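Local coordinates for protein GDP-L-fucose synthase (Campylobacter jejuni subsp. jejuni serotype O:2, PDB 7M13) that makes GDP-D-glycero-L-gluco-heptose for the capsular polysaccharides, probably by an NADPH-dependent reduction of a GDP-linked keto sugar, at residues A23-L28 against L36-R41; K10-G15 against Q42-V47; V107-G112 against D252-T257. All blocks are in the same frame, centred on the assembly; numbering follows the deposited sequence. Where two conformers were deposited one is given.

Contact 1 (A23-L28 against L36-R41); sequences ALVENL and LVLKTR. With NAP (NADP nicotinamide-adenine-dinucleotide phosphate), chain E.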
# COMPACT_ATOMS: atom_id res chain seq x y z
N ALA B 23 -23.10 -8.67 -13.17
CA ALA B 23 -23.52 -7.62 -14.10
C ALA B 23 -22.59 -7.57 -15.32
O ALA B 23 -23.05 -7.37 -16.44
CB ALA B 23 -23.59 -6.28 -13.41
N LEU B 24 -21.28 -7.72 -15.13
CA LEU B 24 -20.36 -7.69 -16.28
C LEU B 24 -20.61 -8.90 -17.18
O LEU B 24 -20.64 -8.72 -18.41
CB LEU B 24 -18.92 -7.65 -15.78
CG LEU B 24 -18.44 -6.26 -15.42
CD1 LEU B 24 -17.23 -6.38 -14.52
CD2 LEU B 24 -18.12 -5.47 -16.67
N VAL B 25 -20.74 -10.08 -16.58
CA VAL B 25 -20.99 -11.31 -17.38
C VAL B 25 -22.25 -11.06 -18.22
O VAL B 25 -22.19 -11.27 -19.43
CB VAL B 25 -21.11 -12.58 -16.54
CG1 VAL B 25 -21.59 -13.74 -17.42
CG2 VAL B 25 -19.83 -12.98 -15.83
N GLU B 26 -23.34 -10.63 -17.60
CA GLU B 26 -24.63 -10.48 -18.34
C GLU B 26 -24.53 -9.40 -19.42
O GLU B 26 -25.06 -9.59 -20.54
CB GLU B 26 -25.77 -10.18 -17.37
CG GLU B 26 -26.12 -11.37 -16.52
CD GLU B 26 -27.17 -11.09 -15.46
OE1 GLU B 26 -27.47 -9.88 -15.22
OE2 GLU B 26 -27.65 -12.07 -14.85
N ASN B 27 -23.95 -8.24 -19.12
CA ASN B 27 -23.84 -7.11 -20.06
C ASN B 27 -22.88 -7.46 -21.21
O ASN B 27 -23.18 -7.12 -22.36
CB ASN B 27 -23.40 -5.85 -19.33
CG ASN B 27 -24.60 -5.15 -18.74
OD1 ASN B 27 -25.30 -4.47 -19.48
ND2 ASN B 27 -24.91 -5.41 -17.48
N LEU B 28 -21.78 -8.16 -20.95
CA LEU B 28 -20.87 -8.61 -22.04
C LEU B 28 -21.62 -9.59 -22.96
O LEU B 28 -21.55 -9.36 -24.16
CB LEU B 28 -19.63 -9.24 -21.41
CG LEU B 28 -18.66 -8.23 -20.82
CD1 LEU B 28 -17.70 -8.93 -19.91
CD2 LEU B 28 -17.94 -7.46 -21.92
N LEU B 36 -15.79 -15.81 -22.63
CA LEU B 36 -15.47 -15.45 -21.24
C LEU B 36 -14.80 -16.62 -20.56
O LEU B 36 -15.10 -17.79 -20.84
CB LEU B 36 -16.75 -15.06 -20.50
CG LEU B 36 -17.62 -14.00 -21.16
CD1 LEU B 36 -18.82 -13.68 -20.28
CD2 LEU B 36 -16.85 -12.74 -21.53
N VAL B 37 -13.91 -16.30 -19.62
CA VAL B 37 -13.33 -17.36 -18.76
C VAL B 37 -13.64 -16.95 -17.34
O VAL B 37 -13.42 -15.76 -16.97
CB VAL B 37 -11.84 -17.60 -19.06
CG1 VAL B 37 -10.99 -16.35 -18.97
CG2 VAL B 37 -11.28 -18.70 -18.16
N LEU B 38 -14.25 -17.87 -16.62
CA LEU B 38 -14.89 -17.67 -15.31
C LEU B 38 -14.39 -18.77 -14.39
O LEU B 38 -14.44 -19.94 -14.78
CB LEU B 38 -16.41 -17.69 -15.48
CG LEU B 38 -17.01 -16.77 -16.54
CD1 LEU B 38 -18.50 -17.03 -16.65
CD2 LEU B 38 -16.74 -15.30 -16.24
N LYS B 39 -13.84 -18.43 -13.24
CA LYS B 39 -13.36 -19.41 -12.23
C LYS B 39 -14.03 -19.11 -10.89
O LYS B 39 -13.93 -17.97 -10.39
CB LYS B 39 -11.84 -19.35 -12.13
CG LYS B 39 -11.11 -19.71 -13.40
CD LYS B 39 -11.21 -21.20 -13.72
CE LYS B 39 -10.37 -21.57 -14.92
NZ LYS B 39 -10.58 -22.98 -15.32
N THR B 40 -14.65 -20.11 -10.26
CA THR B 40 -15.12 -19.96 -8.88
C THR B 40 -13.91 -19.92 -7.94
O THR B 40 -12.80 -20.33 -8.38
CB THR B 40 -16.06 -21.11 -8.49
OG1 THR B 40 -15.25 -22.29 -8.49
CG2 THR B 40 -17.23 -21.25 -9.44
N ARG B 41 -14.13 -19.48 -6.71
CA ARG B 41 -13.10 -19.49 -5.64
C ARG B 41 -12.57 -20.92 -5.47
O ARG B 41 -11.36 -21.09 -5.30
CB ARG B 41 -13.69 -18.96 -4.34
CG ARG B 41 -12.74 -19.07 -3.16
CD ARG B 41 -13.37 -18.77 -1.82
NE ARG B 41 -14.02 -17.47 -1.72
CZ ARG B 41 -13.50 -16.39 -1.14
NH1 ARG B 41 -12.28 -16.40 -0.67
NH2 ARG B 41 -14.19 -15.27 -1.07
PA NAP E . -18.78 -8.91 -4.12
O1A NAP E . -18.43 -8.80 -2.66
O2A NAP E . -20.24 -8.97 -4.48
O5B NAP E . -18.12 -10.17 -4.79
C5B NAP E . -16.73 -10.46 -4.60
C4B NAP E . -16.46 -11.75 -5.29
O4B NAP E . -15.04 -12.00 -5.19
C3B NAP E . -17.17 -12.98 -4.68
O3B NAP E . -17.90 -13.66 -5.69
C2B NAP E . -16.03 -13.79 -4.07
O2B NAP E . -16.21 -15.20 -4.18
C1B NAP E . -14.85 -13.38 -4.95
N9A NAP E . -13.59 -13.59 -4.27
C8A NAP E . -13.15 -13.03 -3.11
N7A NAP E . -12.01 -13.50 -2.69
C5A NAP E . -11.67 -14.46 -3.63
C6A NAP E . -10.58 -15.33 -3.73
N6A NAP E . -9.60 -15.41 -2.82
N1A NAP E . -10.56 -16.16 -4.79
C2A NAP E . -11.55 -16.10 -5.69
N3A NAP E . -12.64 -15.33 -5.68
C4A NAP E . -12.64 -14.53 -4.61
O3 NAP E . -18.10 -7.69 -4.89
PN NAP E . -18.79 -6.39 -5.47
O1N NAP E . -19.64 -5.81 -4.41
O2N NAP E . -19.38 -6.75 -6.77
O5D NAP E . -17.50 -5.45 -5.69
C5D NAP E . -16.83 -5.43 -6.92
C4D NAP E . -15.71 -4.43 -6.82
O4D NAP E . -16.26 -3.10 -6.60
C3D NAP E . -14.72 -4.69 -5.68
O3D NAP E . -13.39 -4.31 -6.06
C2D NAP E . -15.26 -3.79 -4.60
O2D NAP E . -14.32 -3.47 -3.58
C1D NAP E . -15.69 -2.57 -5.40
N1N NAP E . -16.67 -1.76 -4.66
C2N NAP E . -17.89 -2.25 -4.29
C3N NAP E . -18.74 -1.52 -3.53
C7N NAP E . -20.07 -2.02 -3.10
O7N NAP E . -20.86 -1.22 -2.55
N7N NAP E . -20.36 -3.29 -3.33
C4N NAP E . -18.38 -0.17 -3.15
C5N NAP E . -17.09 0.31 -3.60
C6N NAP E . -16.29 -0.48 -4.24
P2B NAP E . -17.18 -15.98 -3.14
O1X NAP E . -18.56 -15.65 -3.64
O2X NAP E . -16.88 -15.56 -1.77
O3X NAP E . -16.80 -17.46 -3.35
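Val-25 sits between two leucines, with one methyl turned to each. Its CG1 lies 4.0 Å from CD1 of Leu-36, and the two side chains slant across each other. Its CG2 meets CD2 of Leu-38 tip to tip at 3.9 Å. CG1 stands anti to the backbone N and CG2 anti to the carbonyl carbon, which sends one methyl to each leucine. One turn on, Leu-28 CD1 comes within 4.2 Å of Leu-36 CD2, so the branches of Leu-36 touch two helix residues. The contact is purely apolar.

The far end of segment 36-41 serves the cofactor through Arg-41. Its CB lies 3.6 Å from phosphate oxygen O3X of NADP. CG passes near the C2A and N1A side of the adenine. The chain then bends at chi3 (-55°), which turns the head back over the base. NE donates to O3X at 3.2 Å, nearly straight at 168°. A second, weak bond runs from NE to O2X. NH2 gives O2X a stronger bond of 2.8 Å at 163°. The phosphorus lies in the guanidinium plane, at its edge. One guanidinium face has adenine C5A 3.4 Å above it, offset toward the rim, while NH1 comes 3.5 Å from N7A. Arg-41 thus meets both the 2'-phosphate and the base, consistent with the use of NADP(H).

The contact belongs to the beta-alpha-beta unit of strand 11-14, helix 19-30 and strand 36-37. Leu-28 and Leu-38 also pack on Ile-13 of strand 11-14. Leu-24 and Leu-28 touch helix 247-260. Val-37 touches Phe-55 and Glu-59 of helix 49-59.

Contact 2 (K10-G15 against Q42-V47); sequences KIYIAG and QELDLV. With NAP (NADP nicotinamide-adenine-dinucleotide phosphate), chain E.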
# COMPACT_ATOMS: atom_id res chain seq x y z
N LYS B 10 -10.79 -13.09 -25.64
CA LYS B 10 -10.89 -13.89 -24.41
C LYS B 10 -10.88 -12.94 -23.22
O LYS B 10 -9.86 -12.28 -23.02
CB LYS B 10 -9.78 -14.93 -24.32
CG LYS B 10 -10.02 -15.92 -23.20
CD LYS B 10 -9.13 -17.14 -23.30
CE LYS B 10 -9.48 -18.24 -22.35
NZ LYS B 10 -8.69 -19.45 -22.70
N ILE B 11 -11.95 -12.93 -22.45
CA ILE B 11 -12.18 -11.96 -21.35
C ILE B 11 -12.29 -12.73 -20.05
O ILE B 11 -13.16 -13.56 -19.92
CB ILE B 11 -13.45 -11.14 -21.60
CG1 ILE B 11 -13.33 -10.40 -22.92
CG2 ILE B 11 -13.73 -10.22 -20.41
CD1 ILE B 11 -14.62 -9.75 -23.38
N TYR B 12 -11.43 -12.41 -19.07
CA TYR B 12 -11.51 -12.96 -17.70
C TYR B 12 -12.21 -11.95 -16.80
O TYR B 12 -11.79 -10.80 -16.75
CB TYR B 12 -10.10 -13.30 -17.22
CG TYR B 12 -9.98 -13.69 -15.77
CD1 TYR B 12 -10.88 -14.55 -15.16
CD2 TYR B 12 -8.97 -13.14 -15.00
CE1 TYR B 12 -10.75 -14.90 -13.83
CE2 TYR B 12 -8.83 -13.50 -13.67
CZ TYR B 12 -9.73 -14.33 -13.08
OH TYR B 12 -9.62 -14.62 -11.75
N ILE B 13 -13.30 -12.37 -16.19
CA ILE B 13 -13.97 -11.63 -15.09
C ILE B 13 -13.61 -12.33 -13.79
O ILE B 13 -14.14 -13.40 -13.51
CB ILE B 13 -15.50 -11.51 -15.30
CG1 ILE B 13 -15.81 -10.87 -16.65
CG2 ILE B 13 -16.12 -10.71 -14.15
CD1 ILE B 13 -16.30 -11.81 -17.70
N ALA B 14 -12.74 -11.72 -12.99
CA ALA B 14 -12.35 -12.24 -11.68
C ALA B 14 -13.47 -11.92 -10.71
O ALA B 14 -13.98 -10.78 -10.78
CB ALA B 14 -11.04 -11.65 -11.26
N GLY B 15 -13.89 -12.85 -9.87
CA GLY B 15 -15.00 -12.63 -8.93
C GLY B 15 -16.33 -12.56 -9.62
O GLY B 15 -17.17 -11.70 -9.27
N GLN B 42 -13.46 -21.92 -5.54
CA GLN B 42 -13.08 -23.35 -5.40
C GLN B 42 -12.12 -23.74 -6.52
O GLN B 42 -11.19 -24.54 -6.27
CB GLN B 42 -14.34 -24.21 -5.33
CG GLN B 42 -15.13 -24.00 -4.04
CD GLN B 42 -15.85 -22.68 -3.90
OE1 GLN B 42 -15.93 -22.12 -2.80
NE2 GLN B 42 -16.40 -22.15 -4.98
N GLU B 43 -12.34 -23.25 -7.75
CA GLU B 43 -11.50 -23.55 -8.91
C GLU B 43 -10.18 -22.78 -8.84
O GLU B 43 -9.19 -23.25 -9.40
CB GLU B 43 -12.20 -23.20 -10.22
CG GLU B 43 -13.36 -24.12 -10.53
CD GLU B 43 -14.10 -23.74 -11.79
OE1 GLU B 43 -14.21 -24.61 -12.69
OE2 GLU B 43 -14.60 -22.60 -11.88
N LEU B 44 -10.21 -21.54 -8.34
CA LEU B 44 -9.02 -20.66 -8.36
C LEU B 44 -9.08 -19.72 -7.15
O LEU B 44 -9.94 -18.82 -7.10
CB LEU B 44 -8.97 -19.88 -9.68
CG LEU B 44 -7.87 -18.82 -9.82
CD1 LEU B 44 -6.50 -19.43 -9.69
CD2 LEU B 44 -8.05 -18.10 -11.15
N ASP B 45 -8.23 -19.99 -6.17
CA ASP B 45 -8.07 -19.12 -4.99
C ASP B 45 -7.15 -17.95 -5.37
O ASP B 45 -5.95 -18.18 -5.58
CB ASP B 45 -7.48 -19.90 -3.83
CG ASP B 45 -7.28 -19.06 -2.58
OD1 ASP B 45 -7.69 -17.84 -2.54
OD2 ASP B 45 -6.70 -19.62 -1.61
N LEU B 46 -7.70 -16.74 -5.53
CA LEU B 46 -6.93 -15.60 -6.09
C LEU B 46 -5.87 -15.06 -5.09
O LEU B 46 -5.01 -14.30 -5.55
CB LEU B 46 -7.90 -14.48 -6.48
CG LEU B 46 -8.76 -14.83 -7.70
CD1 LEU B 46 -9.78 -13.74 -7.91
CD2 LEU B 46 -7.91 -15.01 -8.91
N VAL B 47 -5.90 -15.51 -3.84
CA VAL B 47 -4.84 -15.18 -2.85
C VAL B 47 -3.59 -16.01 -3.16
O VAL B 47 -2.53 -15.64 -2.66
CB VAL B 47 -5.37 -15.34 -1.42
CG1 VAL B 47 -4.28 -15.23 -0.37
CG2 VAL B 47 -6.47 -14.33 -1.15
PA NAP E . -18.78 -8.91 -4.12
O1A NAP E . -18.43 -8.80 -2.66
O2A NAP E . -20.24 -8.97 -4.48
O5B NAP E . -18.12 -10.17 -4.79
C5B NAP E . -16.73 -10.46 -4.60
C4B NAP E . -16.46 -11.75 -5.29
O4B NAP E . -15.04 -12.00 -5.19
C3B NAP E . -17.17 -12.98 -4.68
O3B NAP E . -17.90 -13.66 -5.69
C2B NAP E . -16.03 -13.79 -4.07
O2B NAP E . -16.21 -15.20 -4.18
C1B NAP E . -14.85 -13.38 -4.95
N9A NAP E . -13.59 -13.59 -4.27
C8A NAP E . -13.15 -13.03 -3.11
N7A NAP E . -12.01 -13.50 -2.69
C5A NAP E . -11.67 -14.46 -3.63
C6A NAP E . -10.58 -15.33 -3.73
N6A NAP E . -9.60 -15.41 -2.82
N1A NAP E . -10.56 -16.16 -4.79
C2A NAP E . -11.55 -16.10 -5.69
N3A NAP E . -12.64 -15.33 -5.68
C4A NAP E . -12.64 -14.53 -4.61
O3 NAP E . -18.10 -7.69 -4.89
PN NAP E . -18.79 -6.39 -5.47
O1N NAP E . -19.64 -5.81 -4.41
O2N NAP E . -19.38 -6.75 -6.77
O5D NAP E . -17.50 -5.45 -5.69
C5D NAP E . -16.83 -5.43 -6.92
C4D NAP E . -15.71 -4.43 -6.82
O4D NAP E . -16.26 -3.10 -6.60
C3D NAP E . -14.72 -4.69 -5.68
O3D NAP E . -13.39 -4.31 -6.06
C2D NAP E . -15.26 -3.79 -4.60
O2D NAP E . -14.32 -3.47 -3.58
C1D NAP E . -15.69 -2.57 -5.40
N1N NAP E . -16.67 -1.76 -4.66
C2N NAP E . -17.89 -2.25 -4.29
C3N NAP E . -18.74 -1.52 -3.53
C7N NAP E . -20.07 -2.02 -3.10
O7N NAP E . -20.86 -1.22 -2.55
N7N NAP E . -20.36 -3.29 -3.33
C4N NAP E . -18.38 -0.17 -3.15
C5N NAP E . -17.09 0.31 -3.60
C6N NAP E . -16.29 -0.48 -4.24
P2B NAP E . -17.18 -15.98 -3.14
O1X NAP E . -18.56 -15.65 -3.64
O2X NAP E . -16.88 -15.56 -1.77
O3X NAP E . -16.80 -17.46 -3.35
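Tyr-12 and Leu-46 approach from opposite directions, so the phenol oxygen ends against the leucine branch. OH of Tyr-12 lies only 3.3 Å from CD2 of Leu-46. Leu-44 meets the same oxygen obliquely, with its CD2 3.9 Å away. With CG anti to the backbone N (chi1 172°), the tyrosine ring lies along its own strand, and one face has the backbone N of Ala-14 above it, toward the rim. Ala-14 adds a methyl beside the ring: its CB is 4.1 Å from CD1 of Leu-46. All four residues are buried.

Leu-46 also packs against the cofactor. Its CG is 3.7 Å from C2A of the adenine, and its CD1 is equally close to that atom. Its backbone N donates to N1A at 3.0 Å, almost straight at 175°. Next to it, the amino group N6A of the adenine donates to Asp-45 OD1 at 3.1 Å (158°). The base is therefore read along one edge by a backbone N-H and a carboxylate. OD1 of Asp-45 also accepts from Val-47 N at 3.2 Å, met from above the carboxylate plane. This Asx turn shapes the loop and holds the carboxylate that the amino group uses. Gly-15, just after the strand, brings its CA near ribose O4B.

The loop of residues 42-47 runs from strand 36-37 to helix 49-59. Leu-44 packs on Ala-51, Val-52 and Phe-55 of that helix, and the Tyr-12 ring meets Phe-55 as well. Leu-46 and Val-47 touch Ile-90 of helix 80-100. Val-47 O accepts a hydrogen bond from Gln-49 of the second subunit. Strand 11-14 itself lies between strands 36-37 and 63-66 in the sheet.

Contact 3 (V107-G112 against D252-T257); sequences VFFGSG and DVAIYT. With NAP (NADP nicotinamide-adenine-dinucleotide phosphate), chain E.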
# COMPACT_ATOMS: atom_id res chain seq x y z
N VAL B 107 -9.23 -3.70 -16.03
CA VAL B 107 -9.98 -2.72 -15.22
C VAL B 107 -10.08 -3.24 -13.80
O VAL B 107 -10.44 -4.40 -13.59
CB VAL B 107 -11.37 -2.45 -15.80
CG1 VAL B 107 -12.23 -1.66 -14.81
CG2 VAL B 107 -11.26 -1.74 -17.13
N PHE B 108 -9.66 -2.43 -12.85
CA PHE B 108 -9.70 -2.71 -11.41
C PHE B 108 -10.71 -1.76 -10.79
O PHE B 108 -10.81 -0.61 -11.21
CB PHE B 108 -8.32 -2.51 -10.79
CG PHE B 108 -8.27 -2.54 -9.28
CD1 PHE B 108 -8.67 -3.67 -8.59
CD2 PHE B 108 -7.72 -1.48 -8.58
CE1 PHE B 108 -8.62 -3.71 -7.21
CE2 PHE B 108 -7.68 -1.52 -7.20
CZ PHE B 108 -8.14 -2.63 -6.53
N PHE B 109 -11.37 -2.15 -9.72
CA PHE B 109 -12.36 -1.30 -9.02
C PHE B 109 -11.81 -0.89 -7.66
O PHE B 109 -11.42 -1.75 -6.82
CB PHE B 109 -13.69 -2.00 -8.90
CG PHE B 109 -14.29 -2.30 -10.24
CD1 PHE B 109 -15.01 -1.33 -10.92
CD2 PHE B 109 -14.00 -3.49 -10.88
CE1 PHE B 109 -15.52 -1.60 -12.18
CE2 PHE B 109 -14.52 -3.75 -12.14
CZ PHE B 109 -15.26 -2.79 -12.80
N GLY B 110 -11.77 0.42 -7.42
CA GLY B 110 -11.46 0.98 -6.11
C GLY B 110 -12.71 1.36 -5.35
O GLY B 110 -13.82 1.31 -5.91
N SER B 111 -12.52 1.78 -4.11
CA SER B 111 -13.58 2.18 -3.17
C SER B 111 -13.29 3.60 -2.72
O SER B 111 -12.11 3.95 -2.54
CB SER B 111 -13.63 1.22 -1.99
OG SER B 111 -14.32 1.80 -0.90
N GLY B 112 -14.34 4.36 -2.44
CA GLY B 112 -14.21 5.68 -1.81
C GLY B 112 -13.50 5.62 -0.48
O GLY B 112 -13.07 6.65 0.01
N ASP B 252 -21.50 -0.87 -17.78
CA ASP B 252 -21.41 0.03 -18.96
C ASP B 252 -20.11 0.83 -18.93
O ASP B 252 -19.45 0.92 -19.97
CB ASP B 252 -22.55 1.05 -19.06
CG ASP B 252 -23.85 0.49 -19.61
OD1 ASP B 252 -23.82 -0.68 -20.06
OD2 ASP B 252 -24.87 1.23 -19.59
N VAL B 253 -19.78 1.45 -17.80
CA VAL B 253 -18.57 2.32 -17.76
C VAL B 253 -17.32 1.43 -17.81
O VAL B 253 -16.34 1.83 -18.41
CB VAL B 253 -18.52 3.35 -16.60
CG1 VAL B 253 -18.46 2.69 -15.23
CG2 VAL B 253 -17.40 4.35 -16.80
N ALA B 254 -17.37 0.25 -17.21
CA ALA B 254 -16.22 -0.68 -17.29
C ALA B 254 -15.97 -1.10 -18.73
O ALA B 254 -14.81 -1.07 -19.21
CB ALA B 254 -16.45 -1.85 -16.37
N ILE B 255 -17.05 -1.40 -19.48
CA ILE B 255 -16.88 -1.78 -20.90
C ILE B 255 -16.48 -0.55 -21.72
O ILE B 255 -15.61 -0.60 -22.60
CB ILE B 255 -18.14 -2.47 -21.43
CG1 ILE B 255 -18.38 -3.79 -20.70
CG2 ILE B 255 -17.98 -2.64 -22.93
CD1 ILE B 255 -19.76 -4.35 -20.87
N TYR B 256 -17.07 0.61 -21.43
CA TYR B 256 -16.67 1.85 -22.12
C TYR B 256 -15.18 2.14 -21.93
O TYR B 256 -14.47 2.56 -22.85
CB TYR B 256 -17.50 3.03 -21.61
CG TYR B 256 -17.15 4.32 -22.28
CD1 TYR B 256 -17.77 4.68 -23.46
CD2 TYR B 256 -16.19 5.18 -21.75
CE1 TYR B 256 -17.43 5.86 -24.10
CE2 TYR B 256 -15.83 6.34 -22.39
CZ TYR B 256 -16.46 6.68 -23.57
OH TYR B 256 -16.13 7.85 -24.23
N THR B 257 -14.70 1.94 -20.70
CA THR B 257 -13.27 2.12 -20.38
C THR B 257 -12.46 1.19 -21.25
O THR B 257 -11.51 1.64 -21.86
CB THR B 257 -13.00 1.86 -18.88
OG1 THR B 257 -13.75 2.78 -18.09
CG2 THR B 257 -11.56 2.18 -18.54
PA NAP E . -18.78 -8.91 -4.12
O1A NAP E . -18.43 -8.80 -2.66
O2A NAP E . -20.24 -8.97 -4.48
O5B NAP E . -18.12 -10.17 -4.79
C5B NAP E . -16.73 -10.46 -4.60
C4B NAP E . -16.46 -11.75 -5.29
O4B NAP E . -15.04 -12.00 -5.19
C3B NAP E . -17.17 -12.98 -4.68
O3B NAP E . -17.90 -13.66 -5.69
C2B NAP E . -16.03 -13.79 -4.07
O2B NAP E . -16.21 -15.20 -4.18
C1B NAP E . -14.85 -13.38 -4.95
N9A NAP E . -13.59 -13.59 -4.27
C8A NAP E . -13.15 -13.03 -3.11
N7A NAP E . -12.01 -13.50 -2.69
C5A NAP E . -11.67 -14.46 -3.63
C6A NAP E . -10.58 -15.33 -3.73
N6A NAP E . -9.60 -15.41 -2.82
N1A NAP E . -10.56 -16.16 -4.79
C2A NAP E . -11.55 -16.10 -5.69
N3A NAP E . -12.64 -15.33 -5.68
C4A NAP E . -12.64 -14.53 -4.61
O3 NAP E . -18.10 -7.69 -4.89
PN NAP E . -18.79 -6.39 -5.47
O1N NAP E . -19.64 -5.81 -4.41
O2N NAP E . -19.38 -6.75 -6.77
O5D NAP E . -17.50 -5.45 -5.69
C5D NAP E . -16.83 -5.43 -6.92
C4D NAP E . -15.71 -4.43 -6.82
O4D NAP E . -16.26 -3.10 -6.60
C3D NAP E . -14.72 -4.69 -5.68
O3D NAP E . -13.39 -4.31 -6.06
C2D NAP E . -15.26 -3.79 -4.60
O2D NAP E . -14.32 -3.47 -3.58
C1D NAP E . -15.69 -2.57 -5.40
N1N NAP E . -16.67 -1.76 -4.66
C2N NAP E . -17.89 -2.25 -4.29
C3N NAP E . -18.74 -1.52 -3.53
C7N NAP E . -20.07 -2.02 -3.10
O7N NAP E . -20.86 -1.22 -2.55
N7N NAP E . -20.36 -3.29 -3.33
C4N NAP E . -18.38 -0.17 -3.15
C5N NAP E . -17.09 0.31 -3.60
C6N NAP E . -16.29 -0.48 -4.24
P2B NAP E . -17.18 -15.98 -3.14
O1X NAP E . -18.56 -15.65 -3.64
O2X NAP E . -16.88 -15.56 -1.77
O3X NAP E . -16.80 -17.46 -3.35
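In the Rossmann-type sheet, strand 105-111 is covered on one side by helix 247-260, and Val-107, Phe-109, Ala-254 and Thr-257 fill the join. The axes of segments 107-111 and 252-257 come within 9.8 Å, with their directions 139° apart. Val-107 and Ala-254 have the nearest CA atoms of the two segments. Ala-254 CB meets the Phe-109 ring at the edge, near the ring plane, 3.9 Å from CZ. The CB of Phe-109 does not point at the helix, but its ring tip reaches it. Val-107 CG2 lies 4.2 Å from Thr-257 CG2, where the side chains cross at a slant, and about as far from Ala-254 O.

The same strand continues into the cofactor pocket. Phe-109 O takes a hydrogen bond from Lys-144 NZ and a weak one from the ribose hydroxyl O3D, 3.3 Å away. Gly-110 O and Ser-111 CB lie beside nicotinamide C6N. Ser-111 is predicted to matter for catalysis.

Within the helix, Val-253 O is gripped twice: the backbone N of Thr-257 and its hydroxyl OG1, at 2.8 Å, reach it from opposite faces of the carbonyl plane.

From the N terminus, strand 11-14 opens contact 2, and helix 19-30 follows. Contact 1 closes first, when the chain returns as strand 36-37 and packs on that helix. Contact 2 closes just after it, in residues 42-47, so contact 1 lies wholly within the loop of contact 2. The two also touch directly: Val-37 N and Ile-11 O, 2.9 Å apart, probably share a hydrogen bond between neighbouring strands. Contact 3 comes later, in series, and closes a far longer loop from strand 105-111 to helix 247-260. That helix meets helix 19-30, where Leu-24 CD2 touches Ala-254 CB. All three contacts reach the same sheet, and each touches the NADP.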